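Local coordinates for 6-phospho-beta-glucosidase BglT (Thermotoga maritima, PDB 1UP7), which hydrolyses cellobiose 6'-phosphate to glucose 6-phosphate and glucose, using NAD(+) and a manganese ion as cofactors, at residues A[115-126]-A[146-157]. Residues are numbered along the deposited sequence; the frame is centred on the assembly and turned at random.
Sequences ALRAFPIVEEYV and HITEFVRNYLEY. With NAD (nicotinamide-adenine-dinucleotide), chain I.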
loop_
_atom_site.group_PDB
_atom_site.type_symbol
_atom_site.label_atom_id
_atom_site.label_comp_id
_atom_site.label_asym_id
_atom_site.label_seq_id
_atom_site.Cartn_x
_atom_site.Cartn_y
_atom_site.Cartn_z
ATOM N N ALA A 115 28.805 7.313 -7.712
ATOM C CA ALA A 115 28.083 6.068 -7.434
ATOM C C ALA A 115 28.575 4.961 -8.371
ATOM O O ALA A 115 28.775 3.791 -7.957
ATOM C CB ALA A 115 26.540 6.248 -7.568
ATOM N N LEU A 116 28.736 5.310 -9.640
ATOM C CA LEU A 116 29.193 4.320 -10.626
ATOM C C LEU A 116 30.561 3.761 -10.282
ATOM O O LEU A 116 30.824 2.598 -10.569
ATOM C CB LEU A 116 29.258 4.897 -12.049
ATOM C CG LEU A 116 27.933 5.198 -12.748
ATOM C CD1 LEU A 116 28.224 5.805 -14.116
ATOM C CD2 LEU A 116 27.001 3.959 -12.837
ATOM N N ARG A 117 31.447 4.589 -9.720
ATOM C CA ARG A 117 32.749 4.106 -9.265
ATOM C C ARG A 117 32.594 3.232 -8.028
ATOM O O ARG A 117 33.357 2.275 -7.853
ATOM C CB ARG A 117 33.696 5.259 -8.931
ATOM C CG ARG A 117 34.524 5.804 -10.085
ATOM C CD ARG A 117 35.809 6.590 -9.695
ATOM N NE ARG A 117 35.540 7.495 -8.591
ATOM C CZ ARG A 117 34.888 8.646 -8.728
ATOM N NH1 ARG A 117 34.498 9.036 -9.947
ATOM N NH2 ARG A 117 34.647 9.406 -7.653
ATOM N N ALA A 118 31.633 3.559 -7.161
ATOM C CA ALA A 118 31.476 2.839 -5.909
ATOM C C ALA A 118 30.883 1.441 -6.102
ATOM O O ALA A 118 31.348 0.512 -5.492
ATOM C CB ALA A 118 30.628 3.654 -4.918
ATOM N N PHE A 119 29.861 1.315 -6.945
ATOM C CA PHE A 119 29.067 0.087 -7.036
ATOM C C PHE A 119 29.890 -1.210 -7.218
ATOM O O PHE A 119 29.669 -2.178 -6.486
ATOM C CB PHE A 119 27.935 0.200 -8.121
ATOM C CG PHE A 119 26.833 1.214 -7.793
ATOM C CD1 PHE A 119 26.605 1.640 -6.472
ATOM C CD2 PHE A 119 26.014 1.714 -8.808
ATOM C CE1 PHE A 119 25.585 2.561 -6.166
ATOM C CE2 PHE A 119 24.983 2.632 -8.524
ATOM C CZ PHE A 119 24.777 3.066 -7.204
ATOM N N PRO A 120 30.827 -1.261 -8.178
ATOM C CA PRO A 120 31.638 -2.492 -8.362
ATOM C C PRO A 120 32.484 -2.859 -7.130
ATOM O O PRO A 120 32.605 -4.039 -6.793
ATOM C CB PRO A 120 32.552 -2.163 -9.555
ATOM C CG PRO A 120 31.918 -0.956 -10.223
ATOM C CD PRO A 120 31.192 -0.208 -9.157
ATOM N N ILE A 121 33.048 -1.860 -6.471
ATOM C CA ILE A 121 33.840 -2.093 -5.279
ATOM C C ILE A 121 32.957 -2.559 -4.128
ATOM O O ILE A 121 33.319 -3.550 -3.472
ATOM C CB ILE A 121 34.699 -0.846 -4.937
ATOM C CG1 ILE A 121 35.763 -0.612 -6.021
ATOM C CG2 ILE A 121 35.418 -1.014 -3.615
ATOM C CD1 ILE A 121 36.270 0.891 -6.108
ATOM N N VAL A 122 31.793 -1.920 -3.908
ATOM C CA VAL A 122 30.931 -2.392 -2.831
ATOM C C VAL A 122 30.337 -3.785 -3.123
ATOM O O VAL A 122 30.181 -4.592 -2.196
ATOM C CB VAL A 122 29.873 -1.354 -2.296
ATOM C CG1 VAL A 122 30.340 0.097 -2.439
ATOM C CG2 VAL A 122 28.545 -1.581 -2.869
ATOM N N GLU A 123 30.078 -4.082 -4.404
ATOM C CA GLU A 123 29.557 -5.373 -4.800
ATOM C C GLU A 123 30.512 -6.471 -4.373
ATOM O O GLU A 123 30.110 -7.461 -3.747
ATOM C CB GLU A 123 29.340 -5.442 -6.322
ATOM C CG GLU A 123 27.906 -5.748 -6.664
ATOM C CD GLU A 123 27.620 -5.801 -8.141
ATOM O OE1 GLU A 123 28.260 -5.044 -8.909
ATOM O OE2 GLU A 123 26.735 -6.627 -8.516
ATOM N N GLU A 124 31.787 -6.271 -4.686
ATOM C CA GLU A 124 32.835 -7.232 -4.359
ATOM C C GLU A 124 32.999 -7.360 -2.843
ATOM O O GLU A 124 33.035 -8.481 -2.301
ATOM C CB GLU A 124 34.155 -6.803 -5.037
ATOM C CG GLU A 124 35.169 -7.934 -5.238
ATOM C CD GLU A 124 36.625 -7.420 -5.273
ATOM O OE1 GLU A 124 37.147 -7.058 -6.390
ATOM O OE2 GLU A 124 37.255 -7.367 -4.178
ATOM N N TYR A 125 33.058 -6.216 -2.163
ATOM C CA TYR A 125 33.247 -6.174 -0.723
ATOM C C TYR A 125 32.075 -6.794 0.063
ATOM O O TYR A 125 32.320 -7.596 0.974
ATOM C CB TYR A 125 33.548 -4.727 -0.272
ATOM C CG TYR A 125 34.957 -4.203 -0.591
ATOM C CD1 TYR A 125 35.971 -5.054 -1.107
ATOM C CD2 TYR A 125 35.279 -2.861 -0.345
ATOM C CE1 TYR A 125 37.269 -4.580 -1.360
ATOM C CE2 TYR A 125 36.564 -2.364 -0.584
ATOM C CZ TYR A 125 37.550 -3.223 -1.105
ATOM O OH TYR A 125 38.795 -2.702 -1.334
ATOM N N VAL A 126 30.827 -6.456 -0.288
ATOM C CA VAL A 126 29.660 -7.018 0.387
ATOM C C VAL A 126 29.618 -8.531 0.135
ATOM O O VAL A 126 29.318 -9.312 1.039
ATOM C CB VAL A 126 28.342 -6.335 -0.084
ATOM C CG1 VAL A 126 27.124 -7.183 0.284
ATOM C CG2 VAL A 126 28.267 -4.861 0.446
ATOM N N HIS A 146 22.681 6.432 -1.373
ATOM C CA HIS A 146 22.508 5.771 -2.659
ATOM C C HIS A 146 23.108 4.352 -2.639
ATOM O O HIS A 146 22.525 3.392 -3.162
ATOM C CB HIS A 146 23.142 6.605 -3.768
ATOM C CG HIS A 146 22.749 6.196 -5.156
ATOM N ND1 HIS A 146 23.108 6.933 -6.265
ATOM C CD2 HIS A 146 22.044 5.127 -5.622
ATOM C CE1 HIS A 146 22.653 6.335 -7.355
ATOM N NE2 HIS A 146 21.995 5.246 -6.994
ATOM N N ILE A 147 24.262 4.225 -2.001
ATOM C CA ILE A 147 24.918 2.943 -1.857
ATOM C C ILE A 147 24.097 2.045 -0.960
ATOM O O ILE A 147 23.966 0.868 -1.222
ATOM C CB ILE A 147 26.400 3.140 -1.380
ATOM C CG1 ILE A 147 27.212 3.758 -2.519
ATOM C CG2 ILE A 147 27.063 1.767 -0.961
ATOM C CD1 ILE A 147 28.505 4.390 -2.094
ATOM N N THR A 148 23.475 2.611 0.069
ATOM C CA THR A 148 22.594 1.805 0.917
ATOM C C THR A 148 21.391 1.316 0.150
ATOM O O THR A 148 21.019 0.158 0.305
ATOM C CB THR A 148 22.132 2.608 2.161
ATOM O OG1 THR A 148 23.278 3.113 2.827
ATOM C CG2 THR A 148 21.509 1.725 3.181
ATOM N N GLU A 149 20.775 2.182 -0.670
ATOM C CA GLU A 149 19.666 1.761 -1.530
ATOM C C GLU A 149 20.118 0.554 -2.350
ATOM O O GLU A 149 19.421 -0.441 -2.466
ATOM C CB GLU A 149 19.232 2.877 -2.481
ATOM C CG GLU A 149 18.177 2.483 -3.528
ATOM C CD GLU A 149 16.812 2.115 -2.939
ATOM O OE1 GLU A 149 16.392 2.717 -1.934
ATOM O OE2 GLU A 149 16.146 1.222 -3.491
ATOM N N PHE A 150 21.310 0.664 -2.916
ATOM C CA PHE A 150 21.855 -0.379 -3.755
ATOM C C PHE A 150 22.093 -1.695 -2.989
ATOM O O PHE A 150 21.641 -2.768 -3.441
ATOM C CB PHE A 150 23.133 0.136 -4.405
ATOM C CG PHE A 150 23.929 -0.901 -5.143
ATOM C CD1 PHE A 150 23.423 -1.507 -6.294
ATOM C CD2 PHE A 150 25.220 -1.223 -4.714
ATOM C CE1 PHE A 150 24.196 -2.444 -7.023
ATOM C CE2 PHE A 150 25.989 -2.142 -5.406
ATOM C CZ PHE A 150 25.487 -2.753 -6.576
ATOM N N VAL A 151 22.764 -1.618 -1.839
ATOM C CA VAL A 151 23.034 -2.810 -1.057
ATOM C C VAL A 151 21.779 -3.453 -0.446
ATOM O O VAL A 151 21.615 -4.685 -0.523
ATOM C CB VAL A 151 24.060 -2.587 0.055
ATOM C CG1 VAL A 151 24.259 -3.910 0.856
ATOM C CG2 VAL A 151 25.389 -2.068 -0.521
ATOM N N ARG A 152 20.900 -2.652 0.138
ATOM C CA ARG A 152 19.681 -3.199 0.756
ATOM C C ARG A 152 18.702 -3.788 -0.253
ATOM O O ARG A 152 18.140 -4.861 -0.019
ATOM C CB ARG A 152 18.954 -2.126 1.568
ATOM C CG ARG A 152 19.707 -1.708 2.803
ATOM C CD ARG A 152 19.970 -2.824 3.796
ATOM N NE ARG A 152 18.757 -3.570 4.121
ATOM C CZ ARG A 152 17.893 -3.237 5.081
ATOM N NH1 ARG A 152 18.061 -2.156 5.826
ATOM N NH2 ARG A 152 16.839 -3.993 5.286
ATOM N N ASN A 153 18.506 -3.088 -1.373
ATOM C CA ASN A 153 17.432 -3.444 -2.296
ATOM C C ASN A 153 17.843 -4.223 -3.535
ATOM O O ASN A 153 17.008 -4.813 -4.198
ATOM C CB ASN A 153 16.622 -2.182 -2.651
ATOM C CG ASN A 153 15.775 -1.707 -1.475
ATOM O OD1 ASN A 153 15.390 -2.508 -0.622
ATOM N ND2 ASN A 153 15.505 -0.411 -1.416
ATOM N N TYR A 154 19.126 -4.232 -3.858
ATOM C CA TYR A 154 19.576 -4.932 -5.052
ATOM C C TYR A 154 20.561 -6.050 -4.709
ATOM O O TYR A 154 20.420 -7.137 -5.220
ATOM C CB TYR A 154 20.138 -3.958 -6.086
ATOM C CG TYR A 154 19.095 -2.981 -6.582
ATOM C CD1 TYR A 154 18.763 -1.865 -5.819
ATOM C CD2 TYR A 154 18.397 -3.212 -7.790
ATOM C CE1 TYR A 154 17.795 -0.972 -6.237
ATOM C CE2 TYR A 154 17.419 -2.323 -8.216
ATOM C CZ TYR A 154 17.131 -1.207 -7.432
ATOM O OH TYR A 154 16.208 -0.292 -7.828
ATOM N N LEU A 155 21.535 -5.804 -3.817
ATOM C CA LEU A 155 22.351 -6.927 -3.299
ATOM C C LEU A 155 21.635 -7.689 -2.182
ATOM O O LEU A 155 21.981 -8.824 -1.890
ATOM C CB LEU A 155 23.730 -6.474 -2.835
ATOM C CG LEU A 155 24.478 -5.506 -3.769
ATOM C CD1 LEU A 155 25.810 -5.192 -3.145
ATOM C CD2 LEU A 155 24.671 -6.054 -5.216
ATOM N N GLU A 156 20.629 -7.060 -1.559
ATOM C CA GLU A 156 19.805 -7.717 -0.541
ATOM C C GLU A 156 20.686 -8.224 0.594
ATOM O O GLU A 156 20.562 -9.361 1.047
ATOM C CB GLU A 156 18.914 -8.848 -1.154
ATOM C CG GLU A 156 17.904 -8.334 -2.200
ATOM C CD GLU A 156 17.011 -9.419 -2.810
ATOM O OE1 GLU A 156 16.529 -10.308 -2.089
ATOM O OE2 GLU A 156 16.761 -9.386 -4.033
ATOM N N TYR A 157 21.593 -7.371 1.045
ATOM C CA TYR A 157 22.350 -7.634 2.253
ATOM C C TYR A 157 21.801 -6.767 3.376
ATOM O O TYR A 157 21.962 -5.545 3.351
ATOM C CB TYR A 157 23.833 -7.356 2.008
ATOM C CG TYR A 157 24.707 -7.831 3.136
ATOM C CD1 TYR A 157 25.004 -9.191 3.290
ATOM C CD2 TYR A 157 25.212 -6.933 4.065
ATOM C CE1 TYR A 157 25.803 -9.626 4.324
ATOM C CE2 TYR A 157 26.015 -7.356 5.102
ATOM C CZ TYR A 157 26.303 -8.696 5.240
ATOM O OH TYR A 157 27.091 -9.115 6.293
HETATM P PA NAD I . 40.095 9.619 1.189
HETATM O O1A NAD I . 40.449 10.057 -0.175
HETATM O O2A NAD I . 41.128 9.956 2.286
HETATM O O5B NAD I . 39.903 8.015 1.060
HETATM C C5B NAD I . 40.016 7.206 2.202
HETATM C C4B NAD I . 40.947 6.032 1.925
HETATM O O4B NAD I . 40.319 5.090 1.059
HETATM C C3B NAD I . 42.273 6.397 1.271
HETATM O O3B NAD I . 43.314 6.047 2.171
HETATM C C2B NAD I . 42.329 5.545 0.001
HETATM O O2B NAD I . 43.621 5.026 -0.241
HETATM C C1B NAD I . 41.381 4.419 0.373
HETATM N N9A NAD I . 40.815 3.682 -0.753
HETATM C C8A NAD I . 40.461 4.121 -2.015
HETATM N N7A NAD I . 39.945 3.055 -2.664
HETATM C C5A NAD I . 39.909 1.983 -1.851
HETATM C C6A NAD I . 39.502 0.665 -2.009
HETATM N N6A NAD I . 38.996 0.222 -3.155
HETATM N N1A NAD I . 39.634 -0.217 -0.942
HETATM C C2A NAD I . 40.181 0.208 0.257
HETATM N N3A NAD I . 40.608 1.507 0.390
HETATM C C4A NAD I . 40.473 2.367 -0.645
HETATM O O3 NAD I . 38.674 10.303 1.511
HETATM P PN NAD I . 37.995 10.584 2.934
HETATM O O1N NAD I . 37.822 12.059 2.947
HETATM O O2N NAD I . 38.650 9.919 4.039
HETATM O O5D NAD I . 36.571 9.862 2.833
HETATM C C5D NAD I . 36.370 8.540 2.368
HETATM C C4D NAD I . 34.885 8.388 2.000
HETATM O O4D NAD I . 34.015 8.597 3.112
HETATM C C3D NAD I . 34.449 9.399 0.949
HETATM O O3D NAD I . 33.609 8.698 0.082
HETATM C C2D NAD I . 33.673 10.459 1.724
HETATM O O2D NAD I . 32.665 11.127 0.984
HETATM C C1D NAD I . 33.140 9.715 2.928
HETATM N N1N NAD I . 33.338 10.510 4.143
HETATM C C2N NAD I . 33.990 9.859 5.165
HETATM C C3N NAD I . 34.244 10.479 6.364
HETATM C C7N NAD I . 34.982 9.709 7.434
HETATM O O7N NAD I . 34.584 9.716 8.792
HETATM N N7N NAD I . 36.049 8.985 7.063
HETATM C C4N NAD I . 33.815 11.801 6.508
HETATM C C5N NAD I . 33.139 12.484 5.477
HETATM C C6N NAD I . 32.903 11.813 4.277
#
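Phe-119 and Phe-150 stack face to face between helices 109-131 and 144-155, their ring centroids 4.4 Å apart and their planes inclined by 29°. Along Phe-119, CB rests near CE2 and CZ of Phe-150; CD1 lies over the face of that ring, 3.6 Å from Phe-150 CD2; CE1 comes near Phe-150 CB and CG; and the tip, CZ, comes 3.5 Å from His-146 NE2. That last approach is edge-to-face, the Phe-119 edge meeting the imidazole face roughly at a right angle, while His-146 NE2 is hydrogen-bonded to Glu-368 O. Phe-150 has CG anti to its backbone N (chi1 171°), which sends the ring across to helix 109-131. Val-122 CG2 meets its edge in plane, 3.6 Å from Phe-150 CE2, and Leu-155 CG lies over the face opposite Phe-119. With an alanine here instead of Phe-150, Phe-119 is likely to lose its stacking partner, a gap to open between Phe-119 and Leu-155, and Val-122 CG2 to lose the edge it packs against. Glu-123 lays CG 3.6 Å from Leu-155 CD2, and its OE1 is hydrogen-bonded to Tyr-375 OH. Farther along, Val-126 reaches tip to tip toward Val-151. From the same helix, Tyr-125 OH donates a 2.7 Å hydrogen bond to adenine N1A of NAD. The axes of 115-126 and 146-155 run in the same general direction, 10.7 Å apart at closest and crossing at -38°; their helices precede strands 136-139 and 160-162, neighbours in the parallel sheet: side-by-side helix packing of a Rossmann-type NAD-binding fold.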